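Side-chain contact in CD1-2 antigen (PDB 3DBX), which probably presents lipid antigens at the cell surface, as an MHC class I-like glycoprotein of the CD1 family with an immunoglobulin C1-set domain: residues A[242-245]-A[246-250]. Sequence-based numbering, arbitrary orientation.
Sequences LPNA and DLTYQ
Thr248 O is gripped from two directions. Asn244 N donates to it at 3.0 Å. Water 1 donates to the same Thr248 O and also to Asn244 O, so it clips the two backbones together beside one face of the Tyr249 ring. Further along, Leu242 N to Gln250 O (2.7 Å) and Gln250 N to Leu242 O (2.9 Å) close an antiparallel hydrogen-bonded pair. A type I turn from Asn244 to Leu247 reverses the chain, but its closing bond, Leu247 N to Asn244 O, is weak at 3.5 Å.

Asp246 braces the turn from within. With chi1 at 63° its carboxylate folds back over its own backbone, which places OD1 beside Thr248. There Thr248 OG1 donates to Asp246 OD1 at 2.5 Å on the syn side, and OD1 also lies 3.2 Å from Asn244 CB. The Asn244 amide reaches across toward Thr248 and Gln250. On the sheet face that carries Pro243 and Tyr249, opposite Leu242 and Gln250, Pro243 CB packs loosely on Tyr249 CE1 (4.4 Å). Tyr249 OH is hydrogen-bonded to Asp37 OD2 in the MHC-like part of the chain, so this bond links the two domains.

The Asp246 carboxylate thus has two roles. OD1 ties it to Thr248 just beyond the hairpin turn of the immunoglobulin domain, while OD2 pairs with a basic side chain of the other protein chain, which probably favours the charged form.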
loop_
_atom_site.group_PDB
_atom_site.type_symbol
_atom_site.label_atom_id
_atom_site.label_comp_id
_atom_site.label_asym_id
_atom_site.label_seq_id
_atom_site.Cartn_x
_atom_site.Cartn_y
_atom_site.Cartn_z
ATOM N N LEU A 242 8.071 4.745 2.329
ATOM C CA LEU A 242 7.406 4.084 3.468
ATOM C C LEU A 242 6.315 4.991 3.956
ATOM O O LEU A 242 6.515 6.194 3.957
ATOM C CB LEU A 242 8.398 3.869 4.625
ATOM C CG LEU A 242 9.736 3.149 4.418
ATOM C CD1 LEU A 242 10.714 3.566 5.504
ATOM C CD2 LEU A 242 9.583 1.661 4.383
ATOM N N PRO A 243 5.174 4.430 4.388
ATOM C CA PRO A 243 4.098 5.290 4.882
ATOM C C PRO A 243 4.226 5.645 6.374
ATOM O O PRO A 243 4.682 4.837 7.195
ATOM C CB PRO A 243 2.848 4.413 4.698
ATOM C CG PRO A 243 3.316 3.015 4.861
ATOM C CD PRO A 243 4.785 2.999 4.408
ATOM N N ASN A 244 3.778 6.854 6.697
ATOM C CA ASN A 244 3.477 7.302 8.065
ATOM C C ASN A 244 1.967 7.191 8.336
ATOM O O ASN A 244 1.183 7.150 7.399
ATOM C CB ASN A 244 3.945 8.760 8.178
ATOM C CG ASN A 244 5.449 8.915 7.945
ATOM O OD1 ASN A 244 6.235 8.095 8.393
ATOM N ND2 ASN A 244 5.851 9.994 7.273
ATOM N N ALA A 245 1.540 7.103 9.603
ATOM C CA ALA A 245 0.118 7.012 9.924
ATOM C C ALA A 245 -0.704 8.228 9.478
ATOM O O ALA A 245 -1.934 8.132 9.311
ATOM C CB ALA A 245 -0.084 6.768 11.426
ATOM N N ASP A 246 -0.039 9.356 9.257
ATOM C CA ASP A 246 -0.750 10.623 8.977
ATOM C C ASP A 246 -0.873 10.942 7.486
ATOM O O ASP A 246 -0.986 12.101 7.102
ATOM C CB ASP A 246 -0.077 11.790 9.732
ATOM C CG ASP A 246 1.370 12.062 9.288
ATOM O OD1 ASP A 246 1.995 11.266 8.541
ATOM O OD2 ASP A 246 1.902 13.130 9.677
ATOM N N LEU A 247 -0.825 9.910 6.649
ATOM C CA LEU A 247 -0.750 10.070 5.203
ATOM C C LEU A 247 0.358 11.051 4.805
ATOM O O LEU A 247 0.101 12.010 4.085
ATOM C CB LEU A 247 -2.107 10.527 4.612
ATOM C CG LEU A 247 -2.365 10.260 3.126
ATOM C CD1 LEU A 247 -2.004 8.825 2.750
ATOM C CD2 LEU A 247 -3.808 10.531 2.766
ATOM N N THR A 248 1.574 10.824 5.303
ATOM C CA THR A 248 2.786 11.401 4.718
ATOM C C THR A 248 3.751 10.218 4.434
ATOM O O THR A 248 3.453 9.079 4.770
ATOM C CB THR A 248 3.477 12.411 5.609
ATOM O OG1 THR A 248 3.807 11.790 6.836
ATOM C CG2 THR A 248 2.618 13.677 5.876
ATOM N N TYR A 249 4.895 10.471 3.813
ATOM C CA TYR A 249 5.788 9.374 3.422
ATOM C C TYR A 249 7.229 9.676 3.839
ATOM O O TYR A 249 7.530 10.791 4.194
ATOM C CB TYR A 249 5.714 9.143 1.902
ATOM C CG TYR A 249 4.349 8.662 1.425
ATOM C CD1 TYR A 249 4.032 7.301 1.428
ATOM C CD2 TYR A 249 3.381 9.576 0.998
ATOM C CE1 TYR A 249 2.802 6.860 0.996
ATOM C CE2 TYR A 249 2.118 9.140 0.567
ATOM C CZ TYR A 249 1.844 7.786 0.581
ATOM O OH TYR A 249 0.640 7.305 0.152
ATOM N N GLN A 250 8.097 8.656 3.781
ATOM C CA GLN A 250 9.490 8.732 4.163
ATOM C C GLN A 250 10.299 7.832 3.202
ATOM O O GLN A 250 9.810 6.825 2.763
ATOM C CB GLN A 250 9.631 8.033 5.507
ATOM C CG GLN A 250 9.934 8.942 6.583
ATOM C CD GLN A 250 10.131 8.235 7.881
ATOM O OE1 GLN A 250 9.202 8.118 8.693
ATOM N NE2 GLN A 250 11.346 7.797 8.114
HETATM O O HOH W 1 1.139 7.125 4.357
#